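Local atomic coordinates of amine oxidase (Emericella nidulans, PDB entry 3PGB), a protein that probably oxidises primary amines to aldehydes with molecular oxygen, using a copper(II) ion and a topaquinone cofactor formed from one of its own tyrosines. Residues D533-F538 with H640-D645; L589-N594 with A622-L627. All blocks are in the same frame, centred on the assembly; numbering follows the deposited sequence.

Contact 1. Residues D533-F538 with H640-D645; sequences DHVLNF and HWAEYD. With CU (copper (II) ion), chain D.
The indole of W641 lies against the strand at V535 and N537, and the six-membered part of its ring system does the touching. N537 CB sits over one face, offset toward the rim, at 3.5 Å from W641 CE3. The methyl of A642, the next residue in the loop, reaches the opposite face, so the indole lies between N537 CB on the strand and the methyl of its own neighbour, both near the rim. At the edge V535 CG1 approaches W641 CZ3 to 3.6 Å, while the V535 carbonyl O lies in the plane of the indole, 3.5 Å from W641 CH2, where the ring presents its slightly positive C-H edge. V535 is turned with CG1 anti to the backbone N (chi1 -172°), which brings that methyl to W641 and within 4.2 Å of A642 CB; a beta-branched residue fills this corner and suits the extended strand.

Strand 532-542 belongs to the large beta-sandwich of the copper amine oxidase catalytic domain, where it lies between strands 374-389 and 686-698. On its other side H534 directs NE2 to the copper at 2.1 Å; H532 and H698 complete the histidine set, and a water stands 2.5 Å from the metal. One strand therefore carries a metal ligand on one face and a packing surface for the loop on the other.

N537 is buried but its amide is satisfied: OD1 bonds to S658 OG and ND2 to N693 OD1, and N693 ND2 bonds in turn to the W641 carbonyl. The N537 amide plane is inclined 37° to the indole. Away from this tight packing the loop turns outward and becomes more polar. There, on partly exposed residues, H640 ND1 donates to E643 OE2 over 2.8 Å, arriving from above the carboxylate plane.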
ATOM      1  N   ASP A 533      -3.881 -17.025  -9.257  1.00 14.91           N
ATOM      2  CA  ASP A 533      -3.494 -15.643  -9.510  1.00 14.97           C
ATOM      3  C   ASP A 533      -4.737 -14.818  -9.833  1.00 15.06           C
ATOM      4  O   ASP A 533      -5.547 -15.197 -10.687  1.00 15.02           O
ATOM      5  CB  ASP A 533      -2.509 -15.548 -10.677  1.00 14.97           C
ATOM      6  CG  ASP A 533      -1.066 -15.833 -10.272  1.00 15.63           C
ATOM      7  OD1 ASP A 533      -0.789 -16.109  -9.079  1.00 15.06           O
ATOM      8  OD2 ASP A 533      -0.199 -15.774 -11.172  1.00 16.01           O
ATOM      9  N   HIS A 534      -4.891 -13.704  -9.126  1.00 14.88           N
ATOM     10  CA  HIS A 534      -5.858 -12.694  -9.497  1.00 14.86           C
ATOM     11  C   HIS A 534      -5.123 -11.716 -10.388  1.00 14.87           C
ATOM     12  O   HIS A 534      -4.075 -11.188  -9.996  1.00 15.24           O
ATOM     13  CB  HIS A 534      -6.366 -11.932  -8.278  1.00 14.97           C
ATOM     14  CG  HIS A 534      -7.235 -12.736  -7.368  1.00 14.85           C
ATOM     15  ND1 HIS A 534      -8.574 -12.942  -7.608  1.00 14.72           N
ATOM     16  CD2 HIS A 534      -6.962 -13.352  -6.195  1.00 14.72           C
ATOM     17  CE1 HIS A 534      -9.086 -13.665  -6.630  1.00 15.23           C
ATOM     18  NE2 HIS A 534      -8.129 -13.925  -5.758  1.00 14.76           N
ATOM     19  N   VAL A 535      -5.647 -11.483 -11.585  1.00 14.34           N
ATOM     20  CA  VAL A 535      -5.120 -10.426 -12.433  1.00 14.08           C
ATOM     21  C   VAL A 535      -6.314  -9.674 -12.980  1.00 13.80           C
ATOM     22  O   VAL A 535      -7.186 -10.272 -13.606  1.00 13.40           O
ATOM     23  CB  VAL A 535      -4.244 -10.964 -13.592  1.00 14.08           C
ATOM     24  CG1 VAL A 535      -3.579  -9.813 -14.319  1.00 13.51           C
ATOM     25  CG2 VAL A 535      -3.193 -11.935 -13.080  1.00 13.57           C
ATOM     26  N   LEU A 536      -6.360  -8.372 -12.706  1.00 13.60           N
ATOM     27  CA  LEU A 536      -7.465  -7.530 -13.144  1.00 13.62           C
ATOM     28  C   LEU A 536      -6.915  -6.407 -14.001  1.00 13.76           C
ATOM     29  O   LEU A 536      -6.084  -5.634 -13.542  1.00 13.80           O
ATOM     30  CB  LEU A 536      -8.220  -6.965 -11.939  1.00 13.55           C
ATOM     31  CG  LEU A 536      -8.885  -8.013 -11.033  1.00 12.75           C
ATOM     32  CD1 LEU A 536      -7.960  -8.423  -9.904  1.00 12.18           C
ATOM     33  CD2 LEU A 536     -10.196  -7.484 -10.471  1.00 12.76           C
ATOM     34  N   ASN A 537      -7.378  -6.330 -15.248  1.00 14.20           N
ATOM     35  CA  ASN A 537      -6.842  -5.372 -16.229  1.00 14.25           C
ATOM     36  C   ASN A 537      -7.650  -4.092 -16.239  1.00 14.11           C
ATOM     37  O   ASN A 537      -8.874  -4.139 -16.254  1.00 14.17           O
ATOM     38  CB  ASN A 537      -6.833  -5.970 -17.643  1.00 14.10           C
ATOM     39  CG  ASN A 537      -5.978  -5.162 -18.619  1.00 14.68           C
ATOM     40  OD1 ASN A 537      -6.487  -4.569 -19.581  1.00 14.42           O
ATOM     41  ND2 ASN A 537      -4.675  -5.130 -18.368  1.00 14.79           N
ATOM     42  N   PHE A 538      -6.955  -2.958 -16.252  1.00 14.24           N
ATOM     43  CA  PHE A 538      -7.594  -1.647 -16.272  1.00 14.28           C
ATOM     44  C   PHE A 538      -7.108  -0.838 -17.462  1.00 14.55           C
ATOM     45  O   PHE A 538      -5.910  -0.813 -17.746  1.00 14.85           O
ATOM     46  CB  PHE A 538      -7.282  -0.890 -14.983  1.00 14.18           C
ATOM     47  CG  PHE A 538      -8.059  -1.370 -13.790  1.00 13.49           C
ATOM     48  CD1 PHE A 538      -7.602  -2.430 -13.030  1.00 13.83           C
ATOM     49  CD2 PHE A 538      -9.235  -0.747 -13.420  1.00 13.50           C
ATOM     50  CE1 PHE A 538      -8.314  -2.869 -11.923  1.00 14.19           C
ATOM     51  CE2 PHE A 538      -9.954  -1.179 -12.317  1.00 13.55           C
ATOM     52  CZ  PHE A 538      -9.497  -2.238 -11.570  1.00 13.82           C
ATOM     53  N   HIS A 640      -4.264 -12.511 -23.126  1.00 15.03           N
ATOM     54  CA  HIS A 640      -2.862 -12.131 -23.339  1.00 14.86           C
ATOM     55  C   HIS A 640      -2.459 -10.866 -22.588  1.00 14.54           C
ATOM     56  O   HIS A 640      -1.276 -10.554 -22.479  1.00 14.67           O
ATOM     57  CB  HIS A 640      -2.565 -11.953 -24.827  1.00 14.81           C
ATOM     58  CG  HIS A 640      -2.296 -13.235 -25.546  1.00 14.70           C
ATOM     59  ND1 HIS A 640      -1.275 -14.087 -25.185  1.00 15.04           N
ATOM     60  CD2 HIS A 640      -2.889 -13.793 -26.626  1.00 14.47           C
ATOM     61  CE1 HIS A 640      -1.265 -15.125 -26.002  1.00 15.15           C
ATOM     62  NE2 HIS A 640      -2.235 -14.971 -26.884  1.00 14.55           N
ATOM     63  N   TRP A 641      -3.448 -10.125 -22.105  1.00 14.36           N
ATOM     64  CA  TRP A 641      -3.208  -8.922 -21.311  1.00 14.05           C
ATOM     65  C   TRP A 641      -2.665  -9.264 -19.923  1.00 13.96           C
ATOM     66  O   TRP A 641      -2.070  -8.412 -19.263  1.00 14.18           O
ATOM     67  CB  TRP A 641      -4.498  -8.109 -21.170  1.00 13.99           C
ATOM     68  CG  TRP A 641      -5.655  -8.930 -20.729  1.00 13.29           C
ATOM     69  CD1 TRP A 641      -6.606  -9.486 -21.522  1.00 13.25           C
ATOM     70  CD2 TRP A 641      -5.962  -9.330 -19.394  1.00 13.59           C
ATOM     71  NE1 TRP A 641      -7.499 -10.197 -20.768  1.00 13.22           N
ATOM     72  CE2 TRP A 641      -7.125 -10.119 -19.454  1.00 13.64           C
ATOM     73  CE3 TRP A 641      -5.375  -9.088 -18.148  1.00 13.78           C
ATOM     74  CZ2 TRP A 641      -7.714 -10.666 -18.318  1.00 13.58           C
ATOM     75  CZ3 TRP A 641      -5.966  -9.629 -17.020  1.00 13.61           C
ATOM     76  CH2 TRP A 641      -7.120 -10.409 -17.114  1.00 13.43           C
ATOM     77  N   ALA A 642      -2.873 -10.499 -19.480  1.00 13.75           N
ATOM     78  CA  ALA A 642      -2.435 -10.924 -18.151  1.00 13.84           C
ATOM     79  C   ALA A 642      -0.928 -11.167 -18.054  1.00 14.08           C
ATOM     80  O   ALA A 642      -0.427 -11.455 -16.973  1.00 14.18           O
ATOM     81  CB  ALA A 642      -3.186 -12.176 -17.726  1.00 13.45           C
ATOM     82  N   GLU A 643      -0.198 -11.037 -19.158  1.00 14.36           N
ATOM     83  CA  GLU A 643       1.199 -11.482 -19.200  1.00 14.81           C
ATOM     84  C   GLU A 643       2.244 -10.442 -18.773  1.00 15.09           C
ATOM     85  O   GLU A 643       3.410 -10.794 -18.607  1.00 15.22           O
ATOM     86  CB  GLU A 643       1.529 -12.005 -20.595  1.00 14.88           C
ATOM     87  CG  GLU A 643       0.594 -13.132 -21.040  1.00 15.19           C
ATOM     88  CD  GLU A 643       0.892 -13.642 -22.432  1.00 15.30           C
ATOM     89  OE1 GLU A 643       1.831 -13.129 -23.084  1.00 14.42           O
ATOM     90  OE2 GLU A 643       0.178 -14.569 -22.865  1.00 15.63           O
ATOM     91  N   TYR A 644       1.837  -9.178 -18.622  1.00 15.28           N
ATOM     92  CA  TYR A 644       2.736  -8.103 -18.175  1.00 15.56           C
ATOM     93  C   TYR A 644       2.016  -7.129 -17.225  1.00 15.61           C
ATOM     94  O   TYR A 644       0.787  -7.057 -17.214  1.00 15.55           O
ATOM     95  CB  TYR A 644       3.309  -7.329 -19.376  1.00 15.62           C
ATOM     96  CG  TYR A 644       4.104  -8.174 -20.349  1.00 16.31           C
ATOM     97  CD1 TYR A 644       5.497  -8.175 -20.330  1.00 16.92           C
ATOM     98  CD2 TYR A 644       3.459  -8.975 -21.296  1.00 16.80           C
ATOM     99  CE1 TYR A 644       6.228  -8.955 -21.222  1.00 16.97           C
ATOM    100  CE2 TYR A 644       4.181  -9.758 -22.185  1.00 16.92           C
ATOM    101  CZ  TYR A 644       5.563  -9.747 -22.139  1.00 17.43           C
ATOM    102  OH  TYR A 644       6.280 -10.524 -23.019  1.00 19.11           O
ATOM    103  N   ASP A 645       2.787  -6.376 -16.440  1.00 15.74           N
ATOM    104  CA  ASP A 645       2.223  -5.419 -15.481  1.00 15.79           C
ATOM    105  C   ASP A 645       1.699  -4.173 -16.182  1.00 15.64           C
ATOM    106  O   ASP A 645       0.652  -3.650 -15.830  1.00 15.82           O
ATOM    107  CB  ASP A 645       3.271  -4.968 -14.456  1.00 15.95           C
ATOM    108  CG  ASP A 645       3.921  -6.121 -13.717  1.00 16.30           C
ATOM    109  OD1 ASP A 645       5.107  -5.976 -13.340  1.00 17.43           O
ATOM    110  OD2 ASP A 645       3.260  -7.158 -13.515  1.00 14.86           O
TER
HETATM  111 CU    CU D 901      -7.871 -15.175  -4.106  1.00 23.17          CU
HETATM  112  O   HOH W   1     -10.206 -15.616  -3.393  1.00 17.59           O

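Contact 2. Residues L589-N594 with A622-L627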
ATOM      1  N   LEU A 589       5.992  -4.245 -20.541  1.00 21.30           N
ATOM      2  CA  LEU A 589       7.028  -4.264 -19.523  1.00 21.54           C
ATOM      3  C   LEU A 589       6.494  -4.583 -18.130  1.00 21.40           C
ATOM      4  O   LEU A 589       5.281  -4.634 -17.895  1.00 21.46           O
ATOM      5  CB  LEU A 589       7.815  -2.941 -19.538  1.00 21.84           C
ATOM      6  CG  LEU A 589       7.131  -1.674 -20.065  1.00 22.19           C
ATOM      7  CD1 LEU A 589       5.887  -1.361 -19.256  1.00 23.03           C
ATOM      8  CD2 LEU A 589       8.093  -0.504 -20.028  1.00 22.30           C
ATOM      9  N   ASN A 590       7.430  -4.835 -17.223  1.00 21.02           N
ATOM     10  CA  ASN A 590       7.119  -5.138 -15.839  1.00 20.70           C
ATOM     11  C   ASN A 590       7.822  -4.167 -14.910  1.00 20.60           C
ATOM     12  O   ASN A 590       8.825  -3.547 -15.282  1.00 20.35           O
ATOM     13  CB  ASN A 590       7.520  -6.574 -15.529  1.00 20.71           C
ATOM     14  CG  ASN A 590       6.674  -7.581 -16.289  1.00 20.29           C
ATOM     15  OD1 ASN A 590       5.459  -7.437 -16.358  1.00 20.59           O
ATOM     16  ND2 ASN A 590       7.309  -8.595 -16.863  1.00 18.27           N
ATOM     17  N   TRP A 591       7.278  -4.016 -13.706  1.00 20.54           N
ATOM     18  CA  TRP A 591       7.866  -3.118 -12.724  1.00 20.34           C
ATOM     19  C   TRP A 591       9.261  -3.639 -12.382  1.00 20.44           C
ATOM     20  O   TRP A 591       9.463  -4.843 -12.228  1.00 20.54           O
ATOM     21  CB  TRP A 591       6.974  -3.005 -11.487  1.00 20.30           C
ATOM     22  CG  TRP A 591       5.606  -2.440 -11.789  1.00 19.45           C
ATOM     23  CD1 TRP A 591       4.429  -3.114 -11.768  1.00 19.12           C
ATOM     24  CD2 TRP A 591       5.292  -1.094 -12.168  1.00 18.59           C
ATOM     25  NE1 TRP A 591       3.395  -2.276 -12.105  1.00 19.20           N
ATOM     26  CE2 TRP A 591       3.898  -1.029 -12.355  1.00 18.66           C
ATOM     27  CE3 TRP A 591       6.053   0.065 -12.362  1.00 19.09           C
ATOM     28  CZ2 TRP A 591       3.242   0.147 -12.735  1.00 18.26           C
ATOM     29  CZ3 TRP A 591       5.401   1.238 -12.740  1.00 18.86           C
ATOM     30  CH2 TRP A 591       4.008   1.265 -12.924  1.00 18.39           C
ATOM     31  N   GLY A 592      10.227  -2.733 -12.300  1.00 20.48           N
ATOM     32  CA  GLY A 592      11.631  -3.126 -12.211  1.00 20.58           C
ATOM     33  C   GLY A 592      12.059  -3.825 -10.929  1.00 20.52           C
ATOM     34  O   GLY A 592      11.292  -3.947  -9.971  1.00 20.53           O
ATOM     35  N   PHE A 593      13.299  -4.299 -10.936  1.00 20.36           N
ATOM     36  CA  PHE A 593      13.960  -4.797  -9.733  1.00 20.23           C
ATOM     37  C   PHE A 593      14.167  -3.633  -8.765  1.00 19.97           C
ATOM     38  O   PHE A 593      14.609  -2.564  -9.173  1.00 20.01           O
ATOM     39  CB  PHE A 593      15.295  -5.456 -10.115  1.00 20.13           C
ATOM     40  CG  PHE A 593      16.321  -5.471  -9.016  1.00 20.14           C
ATOM     41  CD1 PHE A 593      16.279  -6.438  -8.023  1.00 20.21           C
ATOM     42  CD2 PHE A 593      17.350  -4.539  -8.996  1.00 20.09           C
ATOM     43  CE1 PHE A 593      17.237  -6.463  -7.012  1.00 19.70           C
ATOM     44  CE2 PHE A 593      18.307  -4.559  -7.991  1.00 20.31           C
ATOM     45  CZ  PHE A 593      18.247  -5.526  -6.999  1.00 20.03           C
ATOM     46  N   ASN A 594      13.820  -3.837  -7.495  1.00 19.85           N
ATOM     47  CA  ASN A 594      14.014  -2.819  -6.452  1.00 19.80           C
ATOM     48  C   ASN A 594      13.275  -1.502  -6.745  1.00 19.79           C
ATOM     49  O   ASN A 594      13.720  -0.429  -6.346  1.00 19.98           O
ATOM     50  CB  ASN A 594      15.526  -2.565  -6.249  1.00 19.65           C
ATOM     51  CG  ASN A 594      15.837  -1.795  -4.976  1.00 19.30           C
ATOM     52  OD1 ASN A 594      15.188  -1.976  -3.948  1.00 19.80           O
ATOM     53  ND2 ASN A 594      16.841  -0.925  -5.044  1.00 19.22           N
ATOM     54  N   ALA A 622       0.008   0.005  -3.940  1.00 22.91           N
ATOM     55  CA  ALA A 622      -0.389  -1.092  -3.066  1.00 22.86           C
ATOM     56  C   ALA A 622       0.115  -2.443  -3.551  1.00 22.72           C
ATOM     57  O   ALA A 622      -0.364  -3.481  -3.090  1.00 23.10           O
ATOM     58  CB  ALA A 622      -1.904  -1.124  -2.943  1.00 23.00           C
ATOM     59  N   GLY A 623       1.072  -2.443  -4.477  1.00 22.46           N
ATOM     60  CA  GLY A 623       1.613  -3.696  -5.015  1.00 22.34           C
ATOM     61  C   GLY A 623       0.714  -4.335  -6.061  1.00 22.06           C
ATOM     62  O   GLY A 623      -0.504  -4.169  -6.031  1.00 22.21           O
ATOM     63  N   THR A 624       1.324  -5.057  -7.000  1.00 21.70           N
ATOM     64  CA  THR A 624       0.605  -5.673  -8.115  1.00 21.34           C
ATOM     65  C   THR A 624       1.297  -6.963  -8.549  1.00 21.03           C
ATOM     66  O   THR A 624       2.364  -7.306  -8.038  1.00 20.77           O
ATOM     67  CB  THR A 624       0.530  -4.721  -9.337  1.00 21.43           C
ATOM     68  OG1 THR A 624       1.847  -4.467  -9.837  1.00 21.11           O
ATOM     69  CG2 THR A 624      -0.125  -3.392  -8.969  1.00 21.77           C
ATOM     70  N   ALA A 625       0.684  -7.673  -9.492  1.00 20.57           N
ATOM     71  CA  ALA A 625       1.247  -8.919 -10.006  1.00 20.24           C
ATOM     72  C   ALA A 625       0.528  -9.361 -11.265  1.00 19.86           C
ATOM     73  O   ALA A 625      -0.693  -9.272 -11.347  1.00 19.90           O
ATOM     74  CB  ALA A 625       1.166 -10.016  -8.949  1.00 20.31           C
ATOM     75  N   HIS A 626       1.290  -9.838 -12.243  1.00 19.51           N
ATOM     76  CA  HIS A 626       0.709 -10.409 -13.462  1.00 19.19           C
ATOM     77  C   HIS A 626       0.704 -11.940 -13.390  1.00 18.96           C
ATOM     78  O   HIS A 626       1.234 -12.524 -12.434  1.00 18.71           O
ATOM     79  CB  HIS A 626       1.453  -9.911 -14.697  1.00 19.05           C
ATOM     80  CG  HIS A 626       2.894 -10.303 -14.744  1.00 19.02           C
ATOM     81  ND1 HIS A 626       3.909  -9.438 -14.407  1.00 18.89           N
ATOM     82  CD2 HIS A 626       3.493 -11.458 -15.115  1.00 19.27           C
ATOM     83  CE1 HIS A 626       5.072 -10.046 -14.553  1.00 18.97           C
ATOM     84  NE2 HIS A 626       4.848 -11.273 -14.985  1.00 18.95           N
ATOM     85  N   LEU A 627       0.106 -12.579 -14.397  1.00 18.62           N
ATOM     86  CA  LEU A 627      -0.085 -14.034 -14.405  1.00 18.33           C
ATOM     87  C   LEU A 627       1.249 -14.767 -14.368  1.00 18.16           C
ATOM     88  O   LEU A 627       2.145 -14.476 -15.153  1.00 17.95           O
ATOM     89  CB  LEU A 627      -0.898 -14.457 -15.633  1.00 18.31           C
ATOM     90  CG  LEU A 627      -1.181 -15.948 -15.869  1.00 18.22           C
ATOM     91  CD1 LEU A 627      -1.970 -16.570 -14.731  1.00 17.50           C
ATOM     92  CD2 LEU A 627      -1.923 -16.127 -17.190  1.00 17.43           C
TER
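H626 ND1 is bonded to D645 OD2, and the side-chain amide of N590 lies close to the same imidazole from across the contact. The other oxygen of that carboxylate, D645 OD1, takes the backbone N of W591, and two bonds probably limit its rotation. The imidazole gets there because H626 CG stands between the backbone N and the carbonyl carbon (chi1 62°), lifting the ring off its own backbone toward 589-594.

The amide of N590 approaches that ring obliquely. The two side chains cross at about a right angle, yet their flat groups are only 14° from parallel, and N590 CG comes to 3.4 Å from H626 CE1. Asparagine suits the place, since a short, flat amide can come close to the imidazole at a nearly parallel tilt where burial is only partial.

Further along, W591 meets T624 more lightly. T624 OG1 approaches the five-membered ring of the indole obliquely, 3.5 Å from both W591 CD1 and W591 NE1. The threonine's first torsion (64°) turns the hydroxyl to the tryptophan, whose large ring also packs on V646 and P620.

The second subunit closes over these loops: its N594 OD1 accepts a bond from H626 N, and its F593 packs on N590, with the reciprocal pairs formed across the interface. Such paired loops beside the copper-bearing beta-sandwich belong to the twofold dimer characteristic of copper amine oxidases.

Along the chain the segments come in the order 533-538, 589-594, 622-627 and 640-645, so contact 2 is nested inside the loop closed by contact 1. Their centres are 11 Å apart, and both lie in the catalytic domain. Segments 622-627 and 640-645 belong to one long connection between strands 613-619 and 646-650, which folds back on itself where A642 O accepts a bond from L627 N at 2.9 Å. Strand 646-650 pairs with 588-589 and with 686-698, which also borders 532-542. Both contacts touch the second subunit, contact 2 with the larger number of residues, so the connection runs between the copper-ligand strand and the dimer interface.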